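PDB 6HH2: Ras-related protein Rab-7L1 from Homo sapiens, which is a small Rab GTPase that regulates vesicle trafficking, recruits LRRK2 to the Golgi complex and stimulates its kinase activity. Local coordinates for residues 126-131 against 155-160. The protein carries 4 engineered substitutions. Numbering follows the deposited sequence.
Sequences LANKSD and TETSVK. Engineered in segment 126-131: S130 (natural residue Cys). With GDP (guanosine-5'-diphosphate), chain B.
The N128 side chain crosses that of T157 at about a right angle, its OD1 2.8 Å from T157 OG1. With CG anti to the backbone N (chi1 -167°), the N128 amide reaches past T157, and the same OD1 takes V159 N on an in-plane lone pair at 3.1 Å. Two donors thus fix the amide, while N128 ND2 bonds to V21 O of the phosphate-binding loop. On the sheet face shared by L126 and T155, L126 CD2 rests against the methyls CG2 of T155 and T157. The neighbouring parallel strands 123-128 and 153-156 belong to a beta-alpha-beta unit, paired through A127, whose N donates to T155 O and whose O accepts from T157 N. Where they end, the N/TKxD and SAK guanine-recognition motifs of small GTPases meet, here NKSD, its third residue the engineered S130, and SVK. D131 reads the base with both carboxylate oxygens, OD1 accepting from GDP N1 at 2.8 Å and OD2 from GDP N2. S158 OG donates to D131 OD1 (2.7 Å) from above the carboxylate plane, a bond that probably helps hold the carboxylate against the base. K129 and K160 extend along the two faces of the guanine, and K129 NZ reaches GDP O4' and A20 O. S130 donates its backbone N to T157 O.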
loop_
_atom_site.group_PDB
_atom_site.type_symbol
_atom_site.label_atom_id
_atom_site.label_comp_id
_atom_site.label_asym_id
_atom_site.label_seq_id
_atom_site.Cartn_x
_atom_site.Cartn_y
_atom_site.Cartn_z
ATOM N N LEU A 126 -6.692 -3.059 -0.505
ATOM C CA LEU A 126 -6.437 -4.459 -0.819
ATOM C C LEU A 126 -7.198 -5.357 0.156
ATOM O O LEU A 126 -6.930 -5.339 1.373
ATOM C CB LEU A 126 -4.954 -4.801 -0.776
ATOM C CG LEU A 126 -4.052 -4.039 -1.757
ATOM C CD1 LEU A 126 -2.695 -4.683 -1.736
ATOM C CD2 LEU A 126 -4.581 -4.110 -3.189
ATOM N N ALA A 127 -8.124 -6.135 -0.387
ATOM C CA ALA A 127 -8.881 -7.144 0.360
ATOM C C ALA A 127 -8.021 -8.395 0.326
ATOM O O ALA A 127 -8.161 -9.255 -0.569
ATOM C CB ALA A 127 -10.234 -7.351 -0.336
ATOM N N ASN A 128 -7.136 -8.489 1.309
ATOM C CA ASN A 128 -6.118 -9.542 1.297
ATOM C C ASN A 128 -6.630 -10.812 1.976
ATOM O O ASN A 128 -7.649 -10.808 2.668
ATOM C CB ASN A 128 -4.793 -9.047 1.934
ATOM C CG ASN A 128 -3.638 -10.001 1.654
ATOM O OD1 ASN A 128 -3.482 -10.469 0.534
ATOM N ND2 ASN A 128 -2.838 -10.311 2.690
ATOM N N LYS A 129 -5.867 -11.901 1.795
ATOM C CA LYS A 129 -6.224 -13.256 2.250
ATOM C C LYS A 129 -7.463 -13.787 1.530
ATOM O O LYS A 129 -8.251 -14.544 2.108
ATOM C CB LYS A 129 -6.365 -13.378 3.780
ATOM C CG LYS A 129 -5.222 -12.718 4.594
ATOM C CD LYS A 129 -5.127 -13.360 5.956
ATOM C CE LYS A 129 -4.105 -12.562 6.752
ATOM N NZ LYS A 129 -3.935 -13.233 8.131
ATOM N N SER A 130 -7.646 -13.378 0.259
ATOM C CA SER A 130 -8.797 -13.808 -0.528
ATOM C C SER A 130 -8.868 -15.317 -0.684
ATOM O O SER A 130 -9.946 -15.836 -0.981
ATOM C CB SER A 130 -8.730 -13.157 -1.925
ATOM O OG SER A 130 -7.630 -13.700 -2.672
ATOM N N ASP A 131 -7.737 -16.015 -0.500
ATOM C CA ASP A 131 -7.677 -17.471 -0.575
ATOM C C ASP A 131 -8.393 -18.161 0.584
ATOM O O ASP A 131 -8.659 -19.359 0.496
ATOM C CB ASP A 131 -6.205 -17.917 -0.551
ATOM C CG ASP A 131 -5.437 -17.398 0.666
ATOM O OD1 ASP A 131 -5.110 -16.194 0.657
ATOM O OD2 ASP A 131 -5.136 -18.237 1.556
ATOM N N THR A 155 -9.095 -4.035 -4.835
ATOM C CA THR A 155 -9.095 -5.360 -5.421
ATOM C C THR A 155 -8.806 -6.395 -4.361
ATOM O O THR A 155 -8.265 -6.102 -3.299
ATOM C CB THR A 155 -8.066 -5.454 -6.566
ATOM O OG1 THR A 155 -8.165 -6.730 -7.239
ATOM C CG2 THR A 155 -6.649 -5.274 -6.096
ATOM N N GLU A 156 -9.195 -7.624 -4.650
ATOM C CA GLU A 156 -8.854 -8.740 -3.789
ATOM C C GLU A 156 -7.459 -9.210 -4.138
ATOM O O GLU A 156 -7.026 -9.129 -5.285
ATOM C CB GLU A 156 -9.858 -9.877 -3.952
ATOM C CG GLU A 156 -9.817 -10.551 -5.293
ATOM C CD GLU A 156 -10.699 -11.790 -5.391
ATOM O OE1 GLU A 156 -11.746 -11.833 -4.738
ATOM O OE2 GLU A 156 -10.383 -12.680 -6.221
ATOM N N THR A 157 -6.726 -9.668 -3.113
ATOM C CA THR A 157 -5.367 -10.151 -3.318
ATOM C C THR A 157 -5.135 -11.328 -2.384
ATOM O O THR A 157 -5.871 -11.521 -1.401
ATOM C CB THR A 157 -4.310 -9.103 -2.922
ATOM O OG1 THR A 157 -4.449 -8.755 -1.520
ATOM C CG2 THR A 157 -4.463 -7.848 -3.751
ATOM N N SER A 158 -4.183 -12.181 -2.767
ATOM C CA SER A 158 -3.628 -13.162 -1.843
ATOM C C SER A 158 -2.120 -13.005 -1.882
ATOM O O SER A 158 -1.474 -13.440 -2.843
ATOM C CB SER A 158 -4.085 -14.583 -2.186
ATOM O OG SER A 158 -3.407 -15.536 -1.350
ATOM N N VAL A 159 -1.515 -12.437 -0.810
ATOM C CA VAL A 159 -0.060 -12.403 -0.786
ATOM C C VAL A 159 0.473 -13.824 -0.730
ATOM O O VAL A 159 1.476 -14.167 -1.377
ATOM C CB VAL A 159 0.410 -11.596 0.461
ATOM C CG1 VAL A 159 1.931 -11.634 0.542
ATOM C CG2 VAL A 159 -0.052 -10.136 0.322
ATOM N N LYS A 160 -0.232 -14.697 0.002
ATOM C CA LYS A 160 0.192 -16.089 0.149
ATOM C C LYS A 160 0.306 -16.807 -1.189
ATOM O O LYS A 160 1.292 -17.513 -1.433
ATOM C CB LYS A 160 -0.766 -16.831 1.075
ATOM C CG LYS A 160 -0.505 -18.331 1.151
ATOM C CD LYS A 160 -1.341 -18.987 2.236
ATOM C CE LYS A 160 -1.364 -20.500 2.077
ATOM N NZ LYS A 160 -2.328 -21.134 3.032
HETATM P PB GDP B . 1.210 -7.781 9.200
HETATM O O1B GDP B . 0.158 -6.953 8.560
HETATM O O2B GDP B . 1.032 -7.965 10.670
HETATM O O3B GDP B . 2.618 -7.363 8.826
HETATM O O3A GDP B . 0.946 -9.280 8.586
HETATM P PA GDP B . 2.012 -10.387 8.172
HETATM O O1A GDP B . 2.625 -10.101 6.824
HETATM O O2A GDP B . 2.966 -10.595 9.340
HETATM O "O5'" GDP B . 1.094 -11.678 8.007
HETATM C "C5'" GDP B . 0.362 -12.212 9.101
HETATM C "C4'" GDP B . 0.055 -13.682 8.832
HETATM O "O4'" GDP B . -0.870 -13.750 7.696
HETATM C "C3'" GDP B . 1.302 -14.416 8.384
HETATM O "O3'" GDP B . 1.183 -15.741 8.929
HETATM C "C2'" GDP B . 1.186 -14.455 6.873
HETATM O "O2'" GDP B . 1.828 -15.613 6.356
HETATM C "C1'" GDP B . -0.305 -14.567 6.713
HETATM N N9 GDP B . -0.760 -14.050 5.418
HETATM C C8 GDP B . -0.357 -12.889 4.826
HETATM N N7 GDP B . -1.017 -12.712 3.637
HETATM C C5 GDP B . -1.846 -13.774 3.500
HETATM C C6 GDP B . -2.802 -14.224 2.492
HETATM O O6 GDP B . -2.986 -13.576 1.445
HETATM N N1 GDP B . -3.452 -15.364 2.756
HETATM C C2 GDP B . -3.282 -16.145 3.835
HETATM N N2 GDP B . -3.985 -17.334 3.987
HETATM N N3 GDP B . -2.379 -15.796 4.783
HETATM C C4 GDP B . -1.683 -14.648 4.636
HETATM O O HOH W 1 -5.250 -20.839 1.713
#